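Local atomic coordinates of D-alanyl-D-alanine carboxypeptidase (Enterococcus faecalis V583, PDB entry 5ZHF), a protein that cleaves the C-terminal D-alanine from D-alanyl-D-alanine-ending peptidoglycan pentapeptides with the help of zinc, a reaction linked to vancomycin resistance. Residues A201-K204 / I205-G209; F173-R176 / Y177-K181; E109-A112 / E113-K117. One frame throughout, in Å; residues are numbered along the deposited sequence.

Contact 1: residues A201-K204 / I205-G209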
ATOM      1  N   ALA A 201     -12.424 -10.786  -0.501  1.00 22.92           N
ATOM      2  CA  ALA A 201     -11.162 -11.113  -1.135  1.00 23.27           C
ATOM      3  C   ALA A 201     -10.015 -11.102  -0.122  1.00 21.76           C
ATOM      4  O   ALA A 201      -9.136 -11.959  -0.158  1.00 22.97           O
ATOM      5  CB  ALA A 201     -10.858 -10.149  -2.271  1.00 22.55           C
ATOM      6  N   ALA A 202     -10.004 -10.117   0.775  1.00 21.43           N
ATOM      7  CA  ALA A 202      -8.891 -10.013   1.727  1.00 21.56           C
ATOM      8  C   ALA A 202      -8.769 -11.249   2.606  1.00 22.48           C
ATOM      9  O   ALA A 202      -7.673 -11.723   2.878  1.00 22.84           O
ATOM     10  CB  ALA A 202      -9.042  -8.775   2.605  1.00 21.46           C
ATOM     11  N   THR A 203      -9.908 -11.768   3.021  1.00 21.74           N
ATOM     12  CA  THR A 203      -9.946 -12.908   3.905  1.00 23.78           C
ATOM     13  C   THR A 203      -9.426 -14.154   3.198  1.00 24.24           C
ATOM     14  O   THR A 203      -8.664 -14.920   3.781  1.00 24.51           O
ATOM     15  CB  THR A 203     -11.362 -13.126   4.453  1.00 24.52           C
ATOM     16  OG1 THR A 203     -11.824 -11.927   5.113  1.00 26.10           O
ATOM     17  CG2 THR A 203     -11.390 -14.315   5.411  1.00 24.75           C
ATOM     18  N   LYS A 204      -9.824 -14.338   1.937  1.00 25.38           N
ATOM     19  CA  LYS A 204      -9.320 -15.456   1.133  1.00 27.74           C
ATOM     20  C   LYS A 204      -7.829 -15.326   0.881  1.00 24.85           C
ATOM     21  O   LYS A 204      -7.073 -16.286   1.030  1.00 25.81           O
ATOM     22  CB  LYS A 204     -10.068 -15.549  -0.202  1.00 30.43           C
ATOM     23  CG  LYS A 204     -11.531 -15.940  -0.057  1.00 34.04           C
ATOM     24  CD  LYS A 204     -12.266 -15.984  -1.396  1.00 37.61           C
ATOM     25  CE  LYS A 204     -13.605 -16.700  -1.258  1.00 41.43           C
ATOM     26  NZ  LYS A 204     -14.575 -16.310  -2.322  1.00 45.44           N
ATOM     27  N   ILE A 205      -7.389 -14.120   0.520  1.00 23.92           N
ATOM     28  CA  ILE A 205      -5.962 -13.871   0.283  1.00 24.48           C
ATOM     29  C   ILE A 205      -5.137 -14.200   1.533  1.00 24.59           C
ATOM     30  O   ILE A 205      -4.075 -14.833   1.455  1.00 26.63           O
ATOM     31  CB  ILE A 205      -5.737 -12.419  -0.223  1.00 23.52           C
ATOM     32  CG1 ILE A 205      -6.253 -12.308  -1.666  1.00 25.19           C
ATOM     33  CG2 ILE A 205      -4.267 -12.026  -0.168  1.00 24.79           C
ATOM     34  CD1 ILE A 205      -6.464 -10.900  -2.168  1.00 24.85           C
ATOM     35  N   TYR A 206      -5.635 -13.774   2.682  1.00 24.96           N
ATOM     36  CA  TYR A 206      -4.949 -13.988   3.933  1.00 27.44           C
ATOM     37  C   TYR A 206      -4.883 -15.473   4.283  1.00 27.03           C
ATOM     38  O   TYR A 206      -3.813 -15.974   4.587  1.00 27.21           O
ATOM     39  CB  TYR A 206      -5.633 -13.223   5.053  1.00 27.84           C
ATOM     40  CG  TYR A 206      -4.978 -13.482   6.388  1.00 29.04           C
ATOM     41  CD1 TYR A 206      -3.819 -12.802   6.755  1.00 30.46           C
ATOM     42  CD2 TYR A 206      -5.506 -14.418   7.278  1.00 31.76           C
ATOM     43  CE1 TYR A 206      -3.215 -13.038   7.975  1.00 32.57           C
ATOM     44  CE2 TYR A 206      -4.903 -14.665   8.506  1.00 32.92           C
ATOM     45  CZ  TYR A 206      -3.763 -13.965   8.847  1.00 33.83           C
ATOM     46  OH  TYR A 206      -3.142 -14.193  10.053  1.00 38.91           O
ATOM     47  N   HIS A 207      -6.020 -16.154   4.236  1.00 30.06           N
ATOM     48  CA  HIS A 207      -6.069 -17.585   4.590  1.00 32.16           C
ATOM     49  C   HIS A 207      -5.238 -18.462   3.658  1.00 32.22           C
ATOM     50  O   HIS A 207      -4.640 -19.434   4.105  1.00 31.87           O
ATOM     51  CB  HIS A 207      -7.514 -18.084   4.695  1.00 33.32           C
ATOM     52  CG  HIS A 207      -8.224 -17.612   5.933  1.00 36.60           C
ATOM     53  ND1 HIS A 207      -7.658 -17.686   7.192  1.00 39.93           N
ATOM     54  CD2 HIS A 207      -9.452 -17.065   6.108  1.00 38.14           C
ATOM     55  CE1 HIS A 207      -8.502 -17.193   8.085  1.00 40.53           C
ATOM     56  NE2 HIS A 207      -9.599 -16.813   7.454  1.00 40.20           N
ATOM     57  N   GLN A 208      -5.163 -18.092   2.384  1.00 33.49           N
ATOM     58  CA  GLN A 208      -4.403 -18.863   1.388  1.00 33.54           C
ATOM     59  C   GLN A 208      -2.949 -18.415   1.232  1.00 34.15           C
ATOM     60  O   GLN A 208      -2.182 -19.055   0.504  1.00 32.24           O
ATOM     61  CB  GLN A 208      -5.126 -18.810   0.048  1.00 34.67           C
ATOM     62  CG  GLN A 208      -6.507 -19.448   0.085  1.00 36.35           C
ATOM     63  CD  GLN A 208      -7.243 -19.320  -1.228  1.00 38.28           C
ATOM     64  OE1 GLN A 208      -6.653 -19.419  -2.304  1.00 41.56           O
ATOM     65  NE2 GLN A 208      -8.539 -19.099  -1.151  1.00 39.13           N
ATOM     66  N   GLY A 209      -2.568 -17.324   1.907  1.00 30.84           N
ATOM     67  CA  GLY A 209      -1.200 -16.833   1.890  1.00 32.10           C
ATOM     68  C   GLY A 209      -0.764 -16.338   0.525  1.00 30.79           C
ATOM     69  O   GLY A 209       0.364 -16.596   0.085  1.00 33.28           O
TER

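Contact 2: residues F173-R176 / Y177-K181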
ATOM      1  N   PHE A 173      -8.414  -5.008   4.072  1.00 16.99           N
ATOM      2  CA  PHE A 173      -7.101  -4.591   3.617  1.00 16.30           C
ATOM      3  C   PHE A 173      -6.107  -5.755   3.644  1.00 16.78           C
ATOM      4  O   PHE A 173      -6.132  -6.581   4.557  1.00 17.43           O
ATOM      5  CB  PHE A 173      -6.546  -3.471   4.521  1.00 16.55           C
ATOM      6  CG  PHE A 173      -7.282  -2.182   4.423  1.00 15.62           C
ATOM      7  CD1 PHE A 173      -8.435  -1.972   5.157  1.00 17.01           C
ATOM      8  CD2 PHE A 173      -6.810  -1.147   3.615  1.00 17.39           C
ATOM      9  CE1 PHE A 173      -9.101  -0.761   5.078  1.00 17.09           C
ATOM     10  CE2 PHE A 173      -7.475   0.069   3.522  1.00 16.86           C
ATOM     11  CZ  PHE A 173      -8.622   0.255   4.267  1.00 16.96           C
ATOM     12  N   ILE A 174      -5.224  -5.798   2.660  1.00 17.11           N
ATOM     13  CA  ILE A 174      -4.162  -6.796   2.592  1.00 18.36           C
ATOM     14  C   ILE A 174      -2.778  -6.170   2.682  1.00 18.32           C
ATOM     15  O   ILE A 174      -2.545  -5.019   2.236  1.00 18.20           O
ATOM     16  CB  ILE A 174      -4.257  -7.681   1.322  1.00 19.87           C
ATOM     17  CG1 ILE A 174      -4.150  -6.837   0.032  1.00 19.75           C
ATOM     18  CG2 ILE A 174      -5.564  -8.442   1.344  1.00 20.44           C
ATOM     19  CD1 ILE A 174      -4.228  -7.643  -1.262  1.00 19.90           C
ATOM     20  N   ARG A 175      -1.863  -6.954   3.267  1.00 18.97           N
ATOM     21  CA  ARG A 175      -0.444  -6.658   3.252  1.00 20.47           C
ATOM     22  C   ARG A 175       0.009  -6.922   1.824  1.00 18.78           C
ATOM     23  O   ARG A 175       0.213  -8.073   1.413  1.00 20.52           O
ATOM     24  CB  ARG A 175       0.299  -7.540   4.263  1.00 21.04           C
ATOM     25  CG  ARG A 175       1.767  -7.209   4.393  1.00 22.42           C
ATOM     26  CD  ARG A 175       2.444  -8.190   5.317  1.00 22.26           C
ATOM     27  NE  ARG A 175       3.873  -7.907   5.459  1.00 23.65           N
ATOM     28  CZ  ARG A 175       4.652  -8.448   6.400  1.00 24.95           C
ATOM     29  NH1 ARG A 175       4.152  -9.272   7.315  1.00 26.42           N
ATOM     30  NH2 ARG A 175       5.936  -8.130   6.450  1.00 26.31           N
ATOM     31  N   ARG A 176       0.087  -5.848   1.054  1.00 18.24           N
ATOM     32  CA  ARG A 176       0.139  -5.955  -0.400  1.00 18.96           C
ATOM     33  C   ARG A 176       1.421  -6.581  -0.928  1.00 19.32           C
ATOM     34  O   ARG A 176       1.399  -7.245  -1.979  1.00 19.51           O
ATOM     35  CB  ARG A 176       0.004  -4.573  -0.999  1.00 19.61           C
ATOM     36  CG  ARG A 176      -0.012  -4.513  -2.509  1.00 19.45           C
ATOM     37  CD  ARG A 176      -1.168  -5.284  -3.077  1.00 19.67           C
ATOM     38  NE  ARG A 176      -1.197  -5.205  -4.528  1.00 19.78           N
ATOM     39  CZ  ARG A 176      -0.534  -6.008  -5.364  1.00 20.52           C
ATOM     40  NH1 ARG A 176       0.318  -6.935  -4.911  1.00 20.29           N
ATOM     41  NH2 ARG A 176      -0.702  -5.854  -6.675  1.00 21.59           N
ATOM     42  N   TYR A 177       2.526  -6.310  -0.245  1.00 19.13           N
ATOM     43  CA  TYR A 177       3.864  -6.691  -0.713  1.00 20.32           C
ATOM     44  C   TYR A 177       4.577  -7.528   0.352  1.00 20.00           C
ATOM     45  O   TYR A 177       5.506  -7.053   0.998  1.00 23.06           O
ATOM     46  CB  TYR A 177       4.666  -5.453  -1.071  1.00 21.04           C
ATOM     47  CG  TYR A 177       4.007  -4.540  -2.089  1.00 20.50           C
ATOM     48  CD1 TYR A 177       3.621  -5.019  -3.352  1.00 20.47           C
ATOM     49  CD2 TYR A 177       3.738  -3.200  -1.788  1.00 20.55           C
ATOM     50  CE1 TYR A 177       3.037  -4.182  -4.287  1.00 20.49           C
ATOM     51  CE2 TYR A 177       3.145  -2.354  -2.727  1.00 20.65           C
ATOM     52  CZ  TYR A 177       2.777  -2.851  -3.966  1.00 21.15           C
ATOM     53  OH  TYR A 177       2.189  -1.998  -4.897  1.00 21.81           O
ATOM     54  N   PRO A 178       4.122  -8.767   0.536  1.00 22.00           N
ATOM     55  CA  PRO A 178       4.699  -9.587   1.594  1.00 22.79           C
ATOM     56  C   PRO A 178       6.094 -10.086   1.256  1.00 23.97           C
ATOM     57  O   PRO A 178       6.476 -10.143   0.086  1.00 20.92           O
ATOM     58  CB  PRO A 178       3.706 -10.743   1.745  1.00 24.21           C
ATOM     59  CG  PRO A 178       2.973 -10.819   0.493  1.00 24.47           C
ATOM     60  CD  PRO A 178       3.039  -9.474  -0.172  1.00 23.30           C
ATOM     61  N   PRO A 179       6.876 -10.407   2.292  1.00 25.52           N
ATOM     62  CA  PRO A 179       8.283 -10.746   2.057  1.00 26.86           C
ATOM     63  C   PRO A 179       8.505 -12.017   1.234  1.00 27.48           C
ATOM     64  O   PRO A 179       9.524 -12.138   0.561  1.00 29.60           O
ATOM     65  CB  PRO A 179       8.856 -10.900   3.482  1.00 27.20           C
ATOM     66  CG  PRO A 179       7.691 -11.073   4.382  1.00 28.01           C
ATOM     67  CD  PRO A 179       6.541 -10.358   3.729  1.00 27.74           C
ATOM     68  N   ASP A 180       7.562 -12.943   1.282  1.00 26.34           N
ATOM     69  CA  ASP A 180       7.692 -14.210   0.559  1.00 27.89           C
ATOM     70  C   ASP A 180       7.106 -14.199  -0.858  1.00 27.62           C
ATOM     71  O   ASP A 180       7.034 -15.245  -1.477  1.00 29.42           O
ATOM     72  CB  ASP A 180       7.092 -15.353   1.391  1.00 29.95           C
ATOM     73  CG  ASP A 180       5.605 -15.240   1.572  1.00 33.62           C
ATOM     74  OD1 ASP A 180       5.053 -14.118   1.526  1.00 34.57           O
ATOM     75  OD2 ASP A 180       4.976 -16.293   1.769  1.00 39.17           O
ATOM     76  N   LYS A 181       6.701 -13.031  -1.364  1.00 25.13           N
ATOM     77  CA  LYS A 181       6.129 -12.896  -2.712  1.00 25.41           C
ATOM     78  C   LYS A 181       6.822 -11.847  -3.586  1.00 24.96           C
ATOM     79  O   LYS A 181       6.254 -11.439  -4.620  1.00 24.31           O
ATOM     80  CB  LYS A 181       4.631 -12.542  -2.620  1.00 25.75           C
ATOM     81  CG  LYS A 181       3.804 -13.528  -1.825  1.00 27.20           C
ATOM     82  CD  LYS A 181       3.627 -14.840  -2.548  1.00 28.90           C
ATOM     83  CE  LYS A 181       2.833 -15.782  -1.665  1.00 31.69           C
ATOM     84  NZ  LYS A 181       2.369 -16.995  -2.367  1.00 34.44           N
TER
HETATM   85  O   HOH W   1       5.262  -6.410   3.613  1.00 21.50           O

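Contact 3: residues E109-A112 / E113-K117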
ATOM      1  N   GLU A 109      13.430  10.871  -5.048  1.00 25.48           N
ATOM      2  CA  GLU A 109      14.116  10.902  -3.751  1.00 27.17           C
ATOM      3  C   GLU A 109      14.730   9.540  -3.419  1.00 24.57           C
ATOM      4  O   GLU A 109      15.839   9.484  -2.888  1.00 24.54           O
ATOM      5  CB  GLU A 109      13.195  11.423  -2.630  1.00 31.30           C
ATOM      6  CG  GLU A 109      13.020  12.938  -2.736  1.00 36.36           C
ATOM      7  CD  GLU A 109      12.061  13.571  -1.729  1.00 45.59           C
ATOM      8  OE1 GLU A 109      12.432  14.633  -1.133  1.00 47.00           O
ATOM      9  OE2 GLU A 109      10.932  13.036  -1.549  1.00 51.21           O
ATOM     10  N   LYS A 110      14.040   8.454  -3.762  1.00 22.53           N
ATOM     11  CA  LYS A 110      14.590   7.098  -3.574  1.00 23.14           C
ATOM     12  C   LYS A 110      15.774   6.848  -4.505  1.00 23.23           C
ATOM     13  O   LYS A 110      16.768   6.246  -4.068  1.00 23.21           O
ATOM     14  CB  LYS A 110      13.519   6.011  -3.764  1.00 24.01           C
ATOM     15  CG  LYS A 110      13.927   4.580  -3.395  1.00 26.07           C
ATOM     16  CD  LYS A 110      14.383   4.389  -1.954  1.00 28.55           C
ATOM     17  CE  LYS A 110      13.302   4.661  -0.917  1.00 31.50           C
ATOM     18  NZ  LYS A 110      13.882   4.882   0.445  1.00 33.19           N
ATOM     19  N   VAL A 111      15.672   7.293  -5.757  1.00 22.69           N
ATOM     20  CA  VAL A 111      16.792   7.196  -6.721  1.00 23.41           C
ATOM     21  C   VAL A 111      18.027   7.938  -6.155  1.00 24.72           C
ATOM     22  O   VAL A 111      19.141   7.405  -6.134  1.00 23.86           O
ATOM     23  CB  VAL A 111      16.398   7.729  -8.118  1.00 23.86           C
ATOM     24  CG1 VAL A 111      17.620   7.861  -9.047  1.00 25.33           C
ATOM     25  CG2 VAL A 111      15.346   6.826  -8.779  1.00 24.18           C
ATOM     26  N   ALA A 112      17.806   9.133  -5.618  1.00 24.55           N
ATOM     27  CA  ALA A 112      18.898   9.918  -5.031  1.00 25.32           C
ATOM     28  C   ALA A 112      19.557   9.208  -3.843  1.00 25.65           C
ATOM     29  O   ALA A 112      20.779   9.283  -3.679  1.00 25.79           O
ATOM     30  CB  ALA A 112      18.402  11.295  -4.611  1.00 25.25           C
ATOM     31  N   GLU A 113      18.758   8.561  -2.995  1.00 25.48           N
ATOM     32  CA  GLU A 113      19.304   7.784  -1.874  1.00 26.96           C
ATOM     33  C   GLU A 113      20.226   6.666  -2.352  1.00 25.79           C
ATOM     34  O   GLU A 113      21.269   6.427  -1.741  1.00 25.87           O
ATOM     35  CB  GLU A 113      18.201   7.188  -1.007  1.00 29.45           C
ATOM     36  CG  GLU A 113      17.496   8.201  -0.132  1.00 33.26           C
ATOM     37  CD  GLU A 113      16.212   7.652   0.480  1.00 38.73           C
ATOM     38  OE1 GLU A 113      15.990   6.418   0.444  1.00 38.24           O
ATOM     39  OE2 GLU A 113      15.416   8.472   1.004  1.00 43.89           O
ATOM     40  N   TYR A 114      19.832   5.971  -3.415  1.00 23.86           N
ATOM     41  CA  TYR A 114      20.718   4.954  -4.011  1.00 25.09           C
ATOM     42  C   TYR A 114      21.966   5.559  -4.626  1.00 25.43           C
ATOM     43  O   TYR A 114      23.066   5.036  -4.398  1.00 26.55           O
ATOM     44  CB  TYR A 114      19.984   4.071  -5.023  1.00 26.81           C
ATOM     45  CG  TYR A 114      19.238   2.955  -4.334  1.00 29.22           C
ATOM     46  CD1 TYR A 114      19.935   1.884  -3.757  1.00 30.65           C
ATOM     47  CD2 TYR A 114      17.843   2.977  -4.215  1.00 30.87           C
ATOM     48  CE1 TYR A 114      19.272   0.860  -3.098  1.00 32.34           C
ATOM     49  CE2 TYR A 114      17.166   1.956  -3.567  1.00 31.51           C
ATOM     50  CZ  TYR A 114      17.880   0.899  -3.002  1.00 34.68           C
ATOM     51  OH  TYR A 114      17.221  -0.134  -2.363  1.00 36.47           O
ATOM     52  N   LYS A 115      21.821   6.651  -5.369  1.00 24.67           N
ATOM     53  CA  LYS A 115      22.990   7.338  -5.961  1.00 26.90           C
ATOM     54  C   LYS A 115      24.032   7.657  -4.894  1.00 27.30           C
ATOM     55  O   LYS A 115      25.223   7.383  -5.088  1.00 29.46           O
ATOM     56  CB  LYS A 115      22.587   8.597  -6.738  1.00 26.37           C
ATOM     57  CG  LYS A 115      21.877   8.306  -8.045  1.00 29.26           C
ATOM     58  CD  LYS A 115      21.732   9.529  -8.944  1.00 30.90           C
ATOM     59  CE  LYS A 115      20.968  10.671  -8.287  1.00 34.12           C
ATOM     60  NZ  LYS A 115      20.799  11.807  -9.240  1.00 37.37           N
ATOM     61  N   ALA A 116      23.586   8.171  -3.745  1.00 26.40           N
ATOM     62  CA  ALA A 116      24.489   8.486  -2.637  1.00 28.09           C
ATOM     63  C   ALA A 116      25.171   7.267  -1.996  1.00 29.71           C
ATOM     64  O   ALA A 116      26.176   7.433  -1.303  1.00 29.01           O
ATOM     65  CB  ALA A 116      23.753   9.295  -1.565  1.00 28.95           C
ATOM     66  N   LYS A 117      24.619   6.061  -2.186  1.00 29.91           N
ATOM     67  CA  LYS A 117      25.209   4.812  -1.651  1.00 32.05           C
ATOM     68  C   LYS A 117      26.121   4.097  -2.657  1.00 30.93           C
ATOM     69  O   LYS A 117      26.622   3.005  -2.374  1.00 32.62           O
ATOM     70  CB  LYS A 117      24.101   3.852  -1.158  1.00 36.27           C
ATOM     71  CG  LYS A 117      23.560   4.180   0.225  1.00 41.97           C
ATOM     72  CD  LYS A 117      24.651   4.140   1.297  1.00 46.30           C
ATOM     73  CE  LYS A 117      24.083   4.138   2.708  1.00 49.54           C
ATOM     74  NZ  LYS A 117      23.106   5.236   2.927  1.00 50.41           N
TER
HETATM   75  O   HOH W   2      15.575  10.834   0.094  1.00 49.37           O

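Contact 1: residues A201-K204 / I205-G209
Thr203 places CG2 trans to its own backbone N, while His207, one turn on, sets CG opposite its carbonyl carbon (chi1 -74°), and these two choices bring methyl and imidazole side by side, pointing the same way. The methyl meets the CD2-NE2 side of the ring: Thr203 CG2 is 3.4 Å from His207 CD2 and 3.7 Å from His207 NE2. OG1 of Thr203, on the other branch, turns back along the helix and bonds to the carbonyl of Ile199. Between the residues runs the ordinary alpha-helical bond, His207 N to Thr203 O at 3.0 Å, one of four i to i+4 bonds here, the last being Gln208 N to Lys204 O. On another flank Ile205 reaches back over the carbonyl of Ala201, with CG1 3.3 Å from Ala201 O, and its side chain also touches Leu212 and Tyr215 of helix 212-218. Helix 199-208 then closes in a Schellman motif: Gly209 has positive phi, and Gly209 N to Tyr206 O, at 3.2 Å, is one of its two bonds. The backbone bonds hold both faces alike; the side chains divide, alanine and isoleucine meeting the interior, including Ile174, and the methyl-imidazole pair, Lys204 and Gln208 the more solvent-accessible side.

Contact 2: residues F173-R176 / Y177-K181
Arg176 lays its CG methylene over the face of the Tyr177 ring, a CH-pi contact between sequence neighbours where strand 173-175, at the margin of the four-stranded antiparallel sheet of this M15B peptidase, gives way to a loop. CG sits 3.5 Å from the centroid of the Tyr177 ring and only 12° off its normal. The arginine chain bends at chi2, so that its guanidinium also returns toward the ring: Arg176 NH1 is 3.9 Å from Tyr177 CE1, with the two planes 32° apart. Salt bridges to Glu139 and Glu213 hold the charged end and limit its rotation. The tyrosine thus backed by Arg176 packs against Glu190, the inferred proton donor/acceptor, and against the ring of the zinc ligand His193. The nearest atom of its side chain is about 6 Å from the zinc ion, placing this turn at the edge of the active site.

Arg175 takes the other direction. Extended from CG to NE, it runs alongside the loop as far as Pro179; the two side chains cross at about a right angle, with Pro179 CD over one face of the guanidinium and 3.6 Å from Arg175 NH2. Asp165 forms a salt bridge with Arg175 NH1, and Asn189 a hydrogen bond with NH2. At the guanidinium edge, in its plane, a water accepts from Arg175 NE at 2.8 Å and can donate to the carbonyl Tyr177 O, 2.7 Å away.

Contact 3: residues E109-A112 / E113-K117
Glu109, on the last turns of helix 100-116, meets Glu113 through its backbone: its carbonyl O accepts Glu113 N at 3.1 Å, and a water bridges the same O to the Glu113 carboxylate. The bridge is uneven, with a long leg of 3.3 Å from the water to Glu109 O and an unusually short one of 2.5 Å to Glu113 OE2, so the link between the two acceptors is a loose one. Next comes Lys110, the residue that carries the side-chain chemistry. Its carbonyl O takes Tyr114 N at 3.1 Å. Its chain is bent at chi2 (58°) and chi3 (64°), and this double bend turns the ammonium round the outside of the helix toward Glu113. Lys110 NZ forms a salt bridge with Glu113 OE1 at 2.6 Å, coming in on the syn side and lying 18° out of the carboxylate plane. Glu113, extended beyond CG, thus divides its carboxylate between partners, lysine at OE1 and water at OE2. The bend also sets the aliphatic part of Lys110 obliquely across Tyr114, with Lys110 CD 4.0 Å from Tyr114 CE2. NZ has a further partner, a tetraethylene glycol molecule probably left from crystallisation.

Val111 contributes its carbonyl, which takes Lys115 N at 2.9 Å nearly in line with the C=O bond, while Lys115 CG stays close to that oxygen. Ala112 completes the set of i to i+4 bonds by accepting Ala116 N at 3.0 Å.

Among its neighbours, this helical end lies against helix 121-128: Lys110 and Val111 touch Ala128, while Tyr114 packs on Ala124 and Glu127. The ring of Tyr114 meets Tyr119 edge to face in the connection between the two helices, and its hydroxyl is hydrogen-bonded to NE1 of Trp131, a substrate-binding residue that follows helix 121-128.

How the contacts relate
All three contacts join residues close in sequence, yet their settings differ. Contacts 1 and 3 are both final turns of helices, but contact 1 has one face buried against strand 173-175 and helix 212-218, whereas contact 3 is largely at the surface and adds a charged pair to its backbone bonds. Contact 2 is also near the surface; it lacks regular helical bonds between its halves and relies on arginines laid against a ring and a proline. Contacts 1 and 2 share an interface, where Ile174 CG2 comes within 3.7 Å of Ala202 CA. Contact 3 stands apart, its centre about 24 Å from that of contact 2, beside a substrate-binding tryptophan, while contact 2 borders the zinc site.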